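Local coordinates for Glyoxalase/bleomycin resistance protein/dioxygenase (PDB 3KOL) that binds a divalent metal such as cobalt and may act as a dioxygenase or a lactoylglutathione lyase of the vicinal oxygen chelate type, at residues Tyr37-Leu46 / Ala65-Leu75; Ile116-His125 / Arg134-Asp142. All coordinates share one frame; numbering follows the deposited sequence.

Contact 1. Residues Tyr37-Leu46 / Ala65-Leu75; sequences YGTILGLHEL and ANFITPDGTIL. With CO (cobalt (II) ion), chain B.
Two backbone hydrogen bonds join Tyr37-Leu46 to Ala65-Leu75: Leu46 N reaches Asn66 O at 2.8 Å, nearly straight, and Ile68 N reaches His44 O, also at 2.8 Å. Waters carry the pairing past both ends. One accepts from His44 N and donates to Ile68 O; the other accepts from Asn66 N and donates to Leu46 O. Beyond this ladder His44 NE2 binds a cobalt ion at 2.1 Å, with two waters as further ligands. The antiparallel pairing adds the short edge strand 44-45 to strand 64-68, the last step across a four-stranded sheet of the vicinal oxygen chelate fold; helix 30-40 packs on the face that carries Glu45 and Phe67. Phe67 fills the angle between helix and sheet. Its CG stands anti to the carbonyl carbon (chi1 -69°), which brings CE1 within 3.5 Å of Gly38 CA, while Leu43 O sits at the ring edge. Glu45 lays its extended chain past the same ring, CB 3.5 Å from Phe67 CE1, and its carboxylate goes on to a salt bridge with Arg34. Deeper in, Leu75 CD2 makes a CH-pi contact over a face of Tyr37, 3.7 Å from the ring centroid. On the face of His44 and Ile68, Leu46 CD2 meets Ile68 CG2 at 3.7 Å.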
ATOM      1  N   TYR A  37      -2.151  -3.554  14.210  1.00  9.98           N
ATOM      2  CA  TYR A  37      -3.179  -3.143  13.257  1.00  9.10           C
ATOM      3  C   TYR A  37      -4.622  -3.328  13.708  1.00 10.52           C
ATOM      4  O   TYR A  37      -5.453  -2.454  13.485  1.00 10.04           O
ATOM      5  CB  TYR A  37      -2.964  -3.867  11.921  1.00  9.35           C
ATOM      6  CG  TYR A  37      -1.715  -3.402  11.199  1.00  8.77           C
ATOM      7  CD1 TYR A  37      -1.660  -2.138  10.614  1.00  9.38           C
ATOM      8  CD2 TYR A  37      -0.580  -4.206  11.138  1.00  8.35           C
ATOM      9  CE1 TYR A  37      -0.502  -1.682   9.984  1.00 10.30           C
ATOM     10  CE2 TYR A  37       0.591  -3.761  10.514  1.00 10.46           C
ATOM     11  CZ  TYR A  37       0.620  -2.497   9.938  1.00  8.80           C
ATOM     12  OH  TYR A  37       1.774  -2.055   9.326  1.00  9.42           O
ATOM     13  N   GLY A  38      -4.919  -4.458  14.343  1.00 11.16           N
ATOM     14  CA  GLY A  38      -6.285  -4.706  14.776  1.00 12.11           C
ATOM     15  C   GLY A  38      -6.678  -4.123  16.123  1.00 12.42           C
ATOM     16  O   GLY A  38      -7.702  -3.445  16.245  1.00 15.24           O
ATOM     17  N   THR A  39      -5.870  -4.371  17.144  1.00 12.66           N
ATOM     18  CA  THR A  39      -6.196  -3.887  18.477  1.00 12.45           C
ATOM     19  C   THR A  39      -5.930  -2.407  18.711  1.00 12.64           C
ATOM     20  O   THR A  39      -6.824  -1.665  19.137  1.00 14.04           O
ATOM     21  CB  THR A  39      -5.461  -4.717  19.542  1.00 13.75           C
ATOM     22  OG1 THR A  39      -5.835  -6.096  19.396  1.00 16.15           O
ATOM     23  CG2 THR A  39      -5.831  -4.246  20.948  1.00 15.34           C
ATOM     24  N   ILE A  40      -4.708  -1.968  18.439  1.00 11.74           N
ATOM     25  CA  ILE A  40      -4.360  -0.566  18.648  1.00 11.92           C
ATOM     26  C   ILE A  40      -4.935   0.373  17.590  1.00 11.97           C
ATOM     27  O   ILE A  40      -5.608   1.342  17.930  1.00 13.60           O
ATOM     28  CB  ILE A  40      -2.836  -0.382  18.709  1.00 10.57           C
ATOM     29  CG1 ILE A  40      -2.273  -1.156  19.906  1.00 10.88           C
ATOM     30  CG2 ILE A  40      -2.494   1.104  18.818  1.00 11.03           C
ATOM     31  CD1 ILE A  40      -0.757  -1.243  19.942  1.00 12.48           C
ATOM     32  N   LEU A  41      -4.686   0.091  16.313  1.00 11.07           N
ATOM     33  CA  LEU A  41      -5.201   0.958  15.255  1.00 10.33           C
ATOM     34  C   LEU A  41      -6.689   0.741  14.957  1.00 10.88           C
ATOM     35  O   LEU A  41      -7.299   1.500  14.202  1.00 10.42           O
ATOM     36  CB  LEU A  41      -4.375   0.783  13.978  1.00  9.11           C
ATOM     37  CG  LEU A  41      -2.889   1.154  14.088  1.00 12.66           C
ATOM     38  CD1 LEU A  41      -2.293   1.205  12.702  1.00 12.24           C
ATOM     39  CD2 LEU A  41      -2.725   2.506  14.765  1.00 14.40           C
ATOM     40  N   GLY A  42      -7.266  -0.303  15.545  1.00 11.19           N
ATOM     41  CA  GLY A  42      -8.685  -0.568  15.366  1.00 11.13           C
ATOM     42  C   GLY A  42      -9.216  -1.075  14.034  1.00 11.65           C
ATOM     43  O   GLY A  42     -10.425  -1.032  13.815  1.00 11.75           O
ATOM     44  N   LEU A  43      -8.353  -1.553  13.141  1.00 11.25           N
ATOM     45  CA  LEU A  43      -8.849  -2.065  11.860  1.00 11.31           C
ATOM     46  C   LEU A  43      -9.646  -3.349  12.089  1.00 11.71           C
ATOM     47  O   LEU A  43      -9.226  -4.237  12.835  1.00  9.24           O
ATOM     48  CB  LEU A  43      -7.695  -2.324  10.885  1.00 11.73           C
ATOM     49  CG  LEU A  43      -6.899  -1.076  10.482  1.00 10.08           C
ATOM     50  CD1 LEU A  43      -5.721  -1.474   9.595  1.00 10.99           C
ATOM     51  CD2 LEU A  43      -7.814  -0.100   9.741  1.00 11.41           C
ATOM     52  N   HIS A  44     -10.809  -3.438  11.451  1.00 12.76           N
ATOM     53  CA  HIS A  44     -11.662  -4.611  11.606  1.00 13.53           C
ATOM     54  C   HIS A  44     -11.057  -5.825  10.909  1.00 14.36           C
ATOM     55  O   HIS A  44     -10.581  -5.735   9.777  1.00 15.03           O
ATOM     56  CB  HIS A  44     -13.057  -4.335  11.050  1.00 13.21           C
ATOM     57  CG  HIS A  44     -14.080  -5.337  11.488  1.00 14.97           C
ATOM     58  ND1 HIS A  44     -14.404  -5.535  12.815  1.00 15.33           N
ATOM     59  CD2 HIS A  44     -14.830  -6.220  10.784  1.00 14.62           C
ATOM     60  CE1 HIS A  44     -15.305  -6.497  12.907  1.00 16.63           C
ATOM     61  NE2 HIS A  44     -15.581  -6.929  11.690  1.00 15.98           N
ATOM     62  N   GLU A  45     -11.082  -6.963  11.590  1.00 14.12           N
ATOM     63  CA  GLU A  45     -10.511  -8.180  11.035  1.00 14.32           C
ATOM     64  C   GLU A  45     -11.552  -9.033  10.314  1.00 14.46           C
ATOM     65  O   GLU A  45     -12.716  -9.069  10.705  1.00 13.97           O
ATOM     66  CB  GLU A  45      -9.869  -8.982  12.168  1.00 16.96           C
ATOM     67  CG  GLU A  45      -9.281 -10.318  11.762  1.00 20.75           C
ATOM     68  CD  GLU A  45      -8.472 -10.940  12.880  1.00 25.72           C
ATOM     69  OE1 GLU A  45      -8.928 -10.883  14.045  1.00 27.17           O
ATOM     70  OE2 GLU A  45      -7.386 -11.486  12.594  1.00 28.00           O
ATOM     71  N   LEU A  46     -11.136  -9.696   9.240  1.00 14.39           N
ATOM     72  CA  LEU A  46     -12.038 -10.577   8.508  1.00 16.00           C
ATOM     73  C   LEU A  46     -11.923 -11.964   9.131  1.00 16.29           C
ATOM     74  O   LEU A  46     -10.824 -12.419   9.446  1.00 16.69           O
ATOM     75  CB  LEU A  46     -11.644 -10.665   7.029  1.00 14.01           C
ATOM     76  CG  LEU A  46     -11.672  -9.384   6.197  1.00 16.46           C
ATOM     77  CD1 LEU A  46     -11.260  -9.695   4.762  1.00 15.88           C
ATOM     78  CD2 LEU A  46     -13.069  -8.797   6.227  1.00 15.32           C
ATOM     79  N   ALA A  65      -3.529 -13.048   8.016  1.00 20.18           N
ATOM     80  CA  ALA A  65      -4.569 -12.274   8.677  1.00 18.14           C
ATOM     81  C   ALA A  65      -5.009 -11.185   7.704  1.00 17.69           C
ATOM     82  O   ALA A  65      -4.191 -10.647   6.959  1.00 17.15           O
ATOM     83  CB  ALA A  65      -4.035 -11.654   9.966  1.00 18.75           C
ATOM     84  N   ASN A  66      -6.301 -10.879   7.703  1.00 16.17           N
ATOM     85  CA  ASN A  66      -6.856  -9.862   6.819  1.00 15.88           C
ATOM     86  C   ASN A  66      -7.610  -8.827   7.646  1.00 16.28           C
ATOM     87  O   ASN A  66      -8.468  -9.179   8.453  1.00 17.10           O
ATOM     88  CB  ASN A  66      -7.838 -10.496   5.823  1.00 19.70           C
ATOM     89  CG  ASN A  66      -7.149 -11.192   4.657  1.00 23.84           C
ATOM     90  OD1 ASN A  66      -6.068 -11.755   4.795  1.00 27.01           O
ATOM     91  ND2 ASN A  66      -7.800 -11.174   3.499  1.00 28.28           N
ATOM     92  N   PHE A  67      -7.282  -7.558   7.440  1.00 11.89           N
ATOM     93  CA  PHE A  67      -7.943  -6.454   8.128  1.00 13.10           C
ATOM     94  C   PHE A  67      -8.502  -5.562   7.041  1.00 12.75           C
ATOM     95  O   PHE A  67      -8.009  -5.574   5.911  1.00 12.17           O
ATOM     96  CB  PHE A  67      -6.947  -5.681   8.996  1.00 13.55           C
ATOM     97  CG  PHE A  67      -6.465  -6.458  10.185  1.00 14.63           C
ATOM     98  CD1 PHE A  67      -7.213  -6.495  11.356  1.00 15.11           C
ATOM     99  CD2 PHE A  67      -5.294  -7.207  10.113  1.00 15.72           C
ATOM    100  CE1 PHE A  67      -6.803  -7.271  12.440  1.00 17.85           C
ATOM    101  CE2 PHE A  67      -4.878  -7.984  11.187  1.00 15.68           C
ATOM    102  CZ  PHE A  67      -5.636  -8.017  12.354  1.00 16.73           C
ATOM    103  N   ILE A  68      -9.539  -4.800   7.362  1.00 12.16           N
ATOM    104  CA  ILE A  68     -10.146  -3.923   6.368  1.00 12.82           C
ATOM    105  C   ILE A  68     -10.514  -2.554   6.912  1.00 14.60           C
ATOM    106  O   ILE A  68     -10.747  -2.389   8.109  1.00 14.96           O
ATOM    107  CB  ILE A  68     -11.443  -4.519   5.819  1.00 14.14           C
ATOM    108  CG1 ILE A  68     -12.457  -4.669   6.957  1.00 14.89           C
ATOM    109  CG2 ILE A  68     -11.168  -5.855   5.172  1.00 16.70           C
ATOM    110  CD1 ILE A  68     -13.886  -4.790   6.501  1.00 19.36           C
ATOM    111  N   THR A  69     -10.547  -1.565   6.025  1.00 14.47           N
ATOM    112  CA  THR A  69     -10.968  -0.234   6.414  1.00 15.05           C
ATOM    113  C   THR A  69     -12.466  -0.270   6.105  1.00 16.33           C
ATOM    114  O   THR A  69     -12.925  -1.115   5.329  1.00 16.48           O
ATOM    115  CB  THR A  69     -10.255   0.865   5.592  1.00 15.48           C
ATOM    116  OG1 THR A  69     -10.286   0.529   4.203  1.00 18.70           O
ATOM    117  CG2 THR A  69      -8.797   1.003   6.039  1.00 17.19           C
ATOM    118  N   PRO A  70     -13.254   0.629   6.708  1.00 17.37           N
ATOM    119  CA  PRO A  70     -14.692   0.598   6.429  1.00 18.97           C
ATOM    120  C   PRO A  70     -15.107   0.747   4.967  1.00 20.72           C
ATOM    121  O   PRO A  70     -16.214   0.357   4.601  1.00 21.98           O
ATOM    122  CB  PRO A  70     -15.246   1.707   7.329  1.00 18.71           C
ATOM    123  CG  PRO A  70     -14.103   2.638   7.466  1.00 19.15           C
ATOM    124  CD  PRO A  70     -12.925   1.716   7.644  1.00 16.83           C
ATOM    125  N   ASP A  71     -14.232   1.296   4.130  1.00 20.81           N
ATOM    126  CA  ASP A  71     -14.562   1.447   2.715  1.00 22.76           C
ATOM    127  C   ASP A  71     -14.186   0.193   1.909  1.00 22.75           C
ATOM    128  O   ASP A  71     -14.305   0.172   0.682  1.00 22.24           O
ATOM    129  CB  ASP A  71     -13.882   2.694   2.135  1.00 23.87           C
ATOM    130  CG  ASP A  71     -12.379   2.587   2.125  1.00 24.66           C
ATOM    131  OD1 ASP A  71     -11.846   1.694   2.810  1.00 25.85           O
ATOM    132  OD2 ASP A  71     -11.732   3.403   1.439  1.00 24.68           O
ATOM    133  N   GLY A  72     -13.724  -0.846   2.602  1.00 20.65           N
ATOM    134  CA  GLY A  72     -13.399  -2.092   1.925  1.00 19.26           C
ATOM    135  C   GLY A  72     -11.962  -2.445   1.570  1.00 17.24           C
ATOM    136  O   GLY A  72     -11.698  -3.586   1.197  1.00 15.81           O
ATOM    137  N   THR A  73     -11.035  -1.499   1.665  1.00 14.93           N
ATOM    138  CA  THR A  73      -9.638  -1.797   1.344  1.00 12.83           C
ATOM    139  C   THR A  73      -9.088  -2.810   2.340  1.00 13.13           C
ATOM    140  O   THR A  73      -9.281  -2.681   3.554  1.00 11.82           O
ATOM    141  CB  THR A  73      -8.759  -0.533   1.382  1.00 14.49           C
ATOM    142  OG1 THR A  73      -9.322   0.464   0.526  1.00 16.03           O
ATOM    143  CG2 THR A  73      -7.346  -0.848   0.899  1.00 12.11           C
ATOM    144  N   ILE A  74      -8.387  -3.811   1.822  1.00  9.27           N
ATOM    145  CA  ILE A  74      -7.836  -4.864   2.658  1.00  9.12           C
ATOM    146  C   ILE A  74      -6.345  -4.755   2.921  1.00 11.13           C
ATOM    147  O   ILE A  74      -5.566  -4.390   2.039  1.00 10.08           O
ATOM    148  CB  ILE A  74      -8.096  -6.255   2.033  1.00  9.54           C
ATOM    149  CG1 ILE A  74      -9.601  -6.477   1.882  1.00 10.41           C
ATOM    150  CG2 ILE A  74      -7.479  -7.346   2.913  1.00  8.84           C
ATOM    151  CD1 ILE A  74      -9.971  -7.694   1.039  1.00 15.27           C
ATOM    152  N   LEU A  75      -5.960  -5.080   4.150  1.00 11.18           N
ATOM    153  CA  LEU A  75      -4.558  -5.103   4.551  1.00 10.43           C
ATOM    154  C   LEU A  75      -4.295  -6.572   4.859  1.00 12.53           C
ATOM    155  O   LEU A  75      -4.869  -7.124   5.799  1.00 12.55           O
ATOM    156  CB  LEU A  75      -4.324  -4.267   5.818  1.00 10.08           C
ATOM    157  CG  LEU A  75      -2.911  -4.350   6.409  1.00 11.45           C
ATOM    158  CD1 LEU A  75      -1.914  -3.747   5.430  1.00 10.64           C
ATOM    159  CD2 LEU A  75      -2.854  -3.606   7.748  1.00 11.54           C
TER
HETATM  160 CO    CO B 301     -16.718  -8.590  11.184  0.50 11.19          CO
HETATM  161  O   HOH W   1     -11.930  -1.188  10.161  1.00 12.15           O
HETATM  162  O   HOH W   2      -8.127 -12.539   8.734  1.00 24.36           O
HETATM  163  O   HOH W   3     -18.277  -8.071  12.362  1.00 22.19           O
HETATM  164  O   HOH W   4     -17.925 -10.166  10.511  1.00 17.20           O

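Contact 2. Residues Ile116-His125 / Arg134-Asp142; sequences IGENKIAIAH and RGVYFYDPD
A classic beta bulge marks the start of the hairpin formed by strands 123-129 and 134-139: Ala124 and His125 together face the single residue Tyr137. Tyr137 O receives two weak backbone bonds, a bent one from Ala124 N at 2.8 Å and a long one from His125 N. The return bond is the firm one, Tyr137 N to His125 O at 2.9 Å and nearly straight. That same His125 O lies in plane at the edge of the Tyr137 ring. Beside it the imidazole runs along the phenol and points the same way, His125 CD2 being 3.8 Å from Tyr137 CE2, with the two ring planes inclined at 38°. Farther along, the Tyr137 side chain approaches a bound cobalt ion and touches Glu147, a ligand in the cobalt site that also includes His99.

The sheet's opposite face meets the end of helix 109-118. There a Schellman motif, with Lys120 as its C-prime residue, stops the helix and sends the chain back toward the strand. With CG tucked over the backbone, flanked by N and the carbonyl carbon (chi1 49°), Phe138 turns a ring face to Ile116, whose CD1 comes to 3.4 Å from Phe138 CE2. Ile121 CG2 packs against CB of the same phenylalanine, and Ile123 crosses Val136 at about a right angle. At the bulge itself, the methyl CB of Ala124 rests 3.6 Å from Tyr139 CE2.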
ATOM      1  N   ILE A 116      -1.392   6.384  20.226  1.00 16.35           N
ATOM      2  CA  ILE A 116      -0.021   5.989  19.919  1.00 17.98           C
ATOM      3  C   ILE A 116       0.855   6.156  21.162  1.00 17.84           C
ATOM      4  O   ILE A 116       1.702   5.309  21.464  1.00 17.28           O
ATOM      5  CB  ILE A 116       0.554   6.853  18.779  1.00 18.95           C
ATOM      6  CG1 ILE A 116      -0.197   6.550  17.478  1.00 23.04           C
ATOM      7  CG2 ILE A 116       2.048   6.600  18.631  1.00 19.30           C
ATOM      8  CD1 ILE A 116       0.113   7.524  16.352  1.00 25.34           C
ATOM      9  N   GLY A 117       0.640   7.255  21.876  1.00 18.95           N
ATOM     10  CA  GLY A 117       1.409   7.523  23.079  1.00 19.31           C
ATOM     11  C   GLY A 117       1.109   6.557  24.214  1.00 19.60           C
ATOM     12  O   GLY A 117       2.025   6.018  24.834  1.00 19.44           O
ATOM     13  N   GLU A 118      -0.172   6.335  24.494  1.00 19.28           N
ATOM     14  CA  GLU A 118      -0.550   5.430  25.574  1.00 19.70           C
ATOM     15  C   GLU A 118      -0.077   4.005  25.327  1.00 20.14           C
ATOM     16  O   GLU A 118       0.131   3.241  26.274  1.00 20.31           O
ATOM     17  CB  GLU A 118      -2.064   5.446  25.785  1.00 20.16           C
ATOM     18  CG  GLU A 118      -2.539   6.633  26.599  1.00 24.00           C
ATOM     19  CD  GLU A 118      -4.019   6.593  26.899  1.00 26.69           C
ATOM     20  OE1 GLU A 118      -4.529   5.505  27.242  1.00 25.40           O
ATOM     21  OE2 GLU A 118      -4.671   7.654  26.810  1.00 29.49           O
ATOM     22  N   ASN A 119       0.101   3.645  24.059  1.00 17.08           N
ATOM     23  CA  ASN A 119       0.557   2.303  23.714  1.00 17.44           C
ATOM     24  C   ASN A 119       2.063   2.257  23.502  1.00 18.86           C
ATOM     25  O   ASN A 119       2.608   1.289  22.967  1.00 17.05           O
ATOM     26  CB  ASN A 119      -0.187   1.805  22.476  1.00 15.10           C
ATOM     27  CG  ASN A 119      -1.579   1.315  22.810  1.00 15.59           C
ATOM     28  OD1 ASN A 119      -1.752   0.194  23.294  1.00 16.12           O
ATOM     29  ND2 ASN A 119      -2.575   2.161  22.588  1.00 14.17           N
ATOM     30  N   LYS A 120       2.723   3.325  23.930  1.00 22.18           N
ATOM     31  CA  LYS A 120       4.169   3.452  23.840  1.00 24.28           C
ATOM     32  C   LYS A 120       4.766   3.149  22.473  1.00 25.23           C
ATOM     33  O   LYS A 120       5.803   2.490  22.358  1.00 25.54           O
ATOM     34  CB  LYS A 120       4.824   2.583  24.919  1.00 27.00           C
ATOM     35  CG  LYS A 120       4.383   2.960  26.329  1.00 32.19           C
ATOM     36  CD  LYS A 120       5.128   2.168  27.395  1.00 35.97           C
ATOM     37  CE  LYS A 120       4.696   2.588  28.791  1.00 38.55           C
ATOM     38  NZ  LYS A 120       3.240   2.368  29.017  1.00 39.12           N
ATOM     39  N   ILE A 121       4.103   3.634  21.429  1.00 24.61           N
ATOM     40  CA  ILE A 121       4.603   3.454  20.075  1.00 25.14           C
ATOM     41  C   ILE A 121       5.409   4.716  19.759  1.00 26.22           C
ATOM     42  O   ILE A 121       4.893   5.832  19.849  1.00 27.32           O
ATOM     43  CB  ILE A 121       3.450   3.295  19.060  1.00 23.03           C
ATOM     44  CG1 ILE A 121       2.731   1.958  19.294  1.00 21.86           C
ATOM     45  CG2 ILE A 121       3.993   3.374  17.638  1.00 23.44           C
ATOM     46  CD1 ILE A 121       1.500   1.754  18.427  1.00 19.91           C
ATOM     47  N   ALA A 122       6.679   4.539  19.408  1.00 27.93           N
ATOM     48  CA  ALA A 122       7.549   5.669  19.105  1.00 29.97           C
ATOM     49  C   ALA A 122       7.101   6.386  17.837  1.00 30.87           C
ATOM     50  O   ALA A 122       6.755   5.753  16.842  1.00 31.21           O
ATOM     51  CB  ALA A 122       8.992   5.194  18.955  1.00 31.06           C
ATOM     52  N   ILE A 123       7.098   7.713  17.885  1.00 31.61           N
ATOM     53  CA  ILE A 123       6.697   8.512  16.738  1.00 30.94           C
ATOM     54  C   ILE A 123       7.925   8.885  15.917  1.00 31.41           C
ATOM     55  O   ILE A 123       8.833   9.556  16.414  1.00 31.39           O
ATOM     56  CB  ILE A 123       5.957   9.788  17.192  1.00 30.93           C
ATOM     57  CG1 ILE A 123       4.620   9.401  17.833  1.00 30.05           C
ATOM     58  CG2 ILE A 123       5.738  10.722  16.008  1.00 30.37           C
ATOM     59  CD1 ILE A 123       3.800  10.573  18.322  1.00 31.99           C
ATOM     60  N   ALA A 124       7.950   8.428  14.665  1.00 29.52           N
ATOM     61  CA  ALA A 124       9.054   8.695  13.751  1.00 28.52           C
ATOM     62  C   ALA A 124       9.105  10.164  13.358  1.00 28.51           C
ATOM     63  O   ALA A 124      10.178  10.757  13.272  1.00 28.24           O
ATOM     64  CB  ALA A 124       8.920   7.835  12.508  1.00 27.41           C
ATOM     65  N   HIS A 125       7.941  10.746  13.102  1.00 27.73           N
ATOM     66  CA  HIS A 125       7.868  12.154  12.733  1.00 27.33           C
ATOM     67  C   HIS A 125       6.510  12.737  13.093  1.00 25.98           C
ATOM     68  O   HIS A 125       5.489  12.052  13.024  1.00 23.43           O
ATOM     69  CB  HIS A 125       8.126  12.338  11.234  1.00 31.34           C
ATOM     70  CG  HIS A 125       8.046  13.764  10.783  1.00 35.25           C
ATOM     71  ND1 HIS A 125       8.846  14.757  11.309  1.00 37.24           N
ATOM     72  CD2 HIS A 125       7.248  14.367   9.869  1.00 36.55           C
ATOM     73  CE1 HIS A 125       8.544  15.910  10.738  1.00 37.56           C
ATOM     74  NE2 HIS A 125       7.577  15.702   9.860  1.00 37.26           N
ATOM     75  N   ARG A 134      -3.176  17.469   8.918  1.00 19.48           N
ATOM     76  CA  ARG A 134      -2.329  17.066  10.035  1.00 17.86           C
ATOM     77  C   ARG A 134      -1.827  15.642   9.804  1.00 17.00           C
ATOM     78  O   ARG A 134      -2.494  14.848   9.139  1.00 16.30           O
ATOM     79  CB  ARG A 134      -3.127  17.134  11.342  1.00 17.15           C
ATOM     80  CG  ARG A 134      -3.848  18.454  11.540  1.00 20.46           C
ATOM     81  CD  ARG A 134      -4.672  18.455  12.817  1.00 20.80           C
ATOM     82  NE  ARG A 134      -3.835  18.487  14.014  1.00 22.08           N
ATOM     83  CZ  ARG A 134      -4.297  18.281  15.245  1.00 22.35           C
ATOM     84  NH1 ARG A 134      -5.586  18.024  15.432  1.00 21.76           N
ATOM     85  NH2 ARG A 134      -3.477  18.333  16.287  1.00 21.36           N
ATOM     86  N   GLY A 135      -0.659  15.325  10.351  1.00 15.40           N
ATOM     87  CA  GLY A 135      -0.128  13.990  10.171  1.00 14.83           C
ATOM     88  C   GLY A 135       0.851  13.552  11.236  1.00 14.57           C
ATOM     89  O   GLY A 135       1.503  14.370  11.884  1.00 16.61           O
ATOM     90  N   VAL A 136       0.938  12.242  11.432  1.00 13.47           N
ATOM     91  CA  VAL A 136       1.860  11.664  12.397  1.00 13.52           C
ATOM     92  C   VAL A 136       2.353  10.352  11.793  1.00 14.98           C
ATOM     93  O   VAL A 136       1.572   9.600  11.202  1.00 15.51           O
ATOM     94  CB  VAL A 136       1.168  11.418  13.758  1.00 13.80           C
ATOM     95  CG1 VAL A 136       0.048  10.404  13.607  1.00 14.38           C
ATOM     96  CG2 VAL A 136       2.192  10.947  14.786  1.00 14.07           C
ATOM     97  N   TYR A 137       3.652  10.097  11.920  1.00 14.40           N
ATOM     98  CA  TYR A 137       4.275   8.899  11.363  1.00 15.76           C
ATOM     99  C   TYR A 137       4.904   8.036  12.445  1.00 15.53           C
ATOM    100  O   TYR A 137       5.498   8.547  13.395  1.00 16.12           O
ATOM    101  CB  TYR A 137       5.368   9.290  10.363  1.00 16.37           C
ATOM    102  CG  TYR A 137       4.906  10.213   9.267  1.00 19.46           C
ATOM    103  CD1 TYR A 137       4.677   9.737   7.976  1.00 18.81           C
ATOM    104  CD2 TYR A 137       4.698  11.569   9.519  1.00 20.33           C
ATOM    105  CE1 TYR A 137       4.254  10.592   6.963  1.00 22.12           C
ATOM    106  CE2 TYR A 137       4.275  12.430   8.514  1.00 21.74           C
ATOM    107  CZ  TYR A 137       4.058  11.939   7.241  1.00 22.03           C
ATOM    108  OH  TYR A 137       3.662  12.797   6.243  1.00 24.55           O
ATOM    109  N   PHE A 138       4.788   6.726  12.278  1.00 14.42           N
ATOM    110  CA  PHE A 138       5.339   5.777  13.233  1.00 14.51           C
ATOM    111  C   PHE A 138       5.552   4.440  12.532  1.00 14.65           C
ATOM    112  O   PHE A 138       4.904   4.147  11.529  1.00 15.39           O
ATOM    113  CB  PHE A 138       4.384   5.626  14.423  1.00 12.62           C
ATOM    114  CG  PHE A 138       2.953   5.386  14.023  1.00 12.86           C
ATOM    115  CD1 PHE A 138       2.432   4.098  13.986  1.00 11.94           C
ATOM    116  CD2 PHE A 138       2.134   6.453  13.666  1.00 12.06           C
ATOM    117  CE1 PHE A 138       1.114   3.872  13.598  1.00 13.14           C
ATOM    118  CE2 PHE A 138       0.813   6.241  13.272  1.00 12.43           C
ATOM    119  CZ  PHE A 138       0.302   4.945  13.240  1.00 13.46           C
ATOM    120  N   TYR A 139       6.468   3.637  13.058  1.00 15.14           N
ATOM    121  CA  TYR A 139       6.781   2.333  12.480  1.00 16.39           C
ATOM    122  C   TYR A 139       5.956   1.210  13.095  1.00 16.04           C
ATOM    123  O   TYR A 139       5.606   1.265  14.279  1.00 14.82           O
ATOM    124  CB  TYR A 139       8.264   2.021  12.685  1.00 17.87           C
ATOM    125  CG  TYR A 139       9.190   3.002  12.012  1.00 19.40           C
ATOM    126  CD1 TYR A 139       9.259   3.075  10.623  1.00 21.62           C
ATOM    127  CD2 TYR A 139       9.992   3.868  12.760  1.00 20.91           C
ATOM    128  CE1 TYR A 139      10.100   3.981   9.992  1.00 21.35           C
ATOM    129  CE2 TYR A 139      10.839   4.782  12.136  1.00 20.09           C
ATOM    130  CZ  TYR A 139      10.885   4.830  10.750  1.00 22.00           C
ATOM    131  OH  TYR A 139      11.706   5.724  10.107  1.00 21.72           O
ATOM    132  N   ASP A 140       5.646   0.193  12.288  1.00 14.48           N
ATOM    133  CA  ASP A 140       4.896  -0.961  12.775  1.00 15.01           C
ATOM    134  C   ASP A 140       5.936  -1.925  13.348  1.00 14.95           C
ATOM    135  O   ASP A 140       7.134  -1.639  13.281  1.00 14.40           O
ATOM    136  CB  ASP A 140       4.052  -1.594  11.644  1.00 14.97           C
ATOM    137  CG  ASP A 140       4.854  -2.482  10.691  1.00 15.69           C
ATOM    138  OD1 ASP A 140       6.101  -2.554  10.770  1.00 16.51           O
ATOM    139  OD2 ASP A 140       4.208  -3.122   9.834  1.00 16.81           O
ATOM    140  N   PRO A 141       5.506  -3.061  13.932  1.00 16.77           N
ATOM    141  CA  PRO A 141       6.440  -4.033  14.518  1.00 16.67           C
ATOM    142  C   PRO A 141       7.634  -4.476  13.674  1.00 18.81           C
ATOM    143  O   PRO A 141       8.672  -4.855  14.223  1.00 19.45           O
ATOM    144  CB  PRO A 141       5.530  -5.208  14.878  1.00 17.55           C
ATOM    145  CG  PRO A 141       4.249  -4.525  15.234  1.00 18.91           C
ATOM    146  CD  PRO A 141       4.115  -3.507  14.119  1.00 17.31           C
ATOM    147  N   ASP A 142       7.495  -4.433  12.351  1.00 16.98           N
ATOM    148  CA  ASP A 142       8.574  -4.858  11.462  1.00 16.71           C
ATOM    149  C   ASP A 142       9.411  -3.704  10.930  1.00 15.78           C
ATOM    150  O   ASP A 142      10.405  -3.921  10.238  1.00 17.28           O
ATOM    151  CB  ASP A 142       8.002  -5.654  10.287  1.00 16.84           C
ATOM    152  CG  ASP A 142       7.448  -6.997  10.716  1.00 20.08           C
ATOM    153  OD1 ASP A 142       8.258  -7.896  11.021  1.00 19.88           O
ATOM    154  OD2 ASP A 142       6.208  -7.152  10.761  1.00 20.42           O
TER

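In the fold
From the N terminus, strand 17-27 leads into helix 30-40, and contact 1 then closes the first long loop when 65-75 comes back to pair with strand 44-45. Strand 96-104 and helix 109-118 follow, and contact 2 closes a shorter loop through the hairpin 123-129/134-139. The loops are in series, neither nested nor crossed, and each joins the outermost strand of one four-stranded sheet, of order 1-4-3-2, to its neighbour. The two contacts nevertheless meet: Tyr37 OH makes a probable hydrogen bond to Asp140 OD2, Ile40 packs on Asn119 and Ile121, and Leu41 touches Phe138. Both contacts also reach the second subunit.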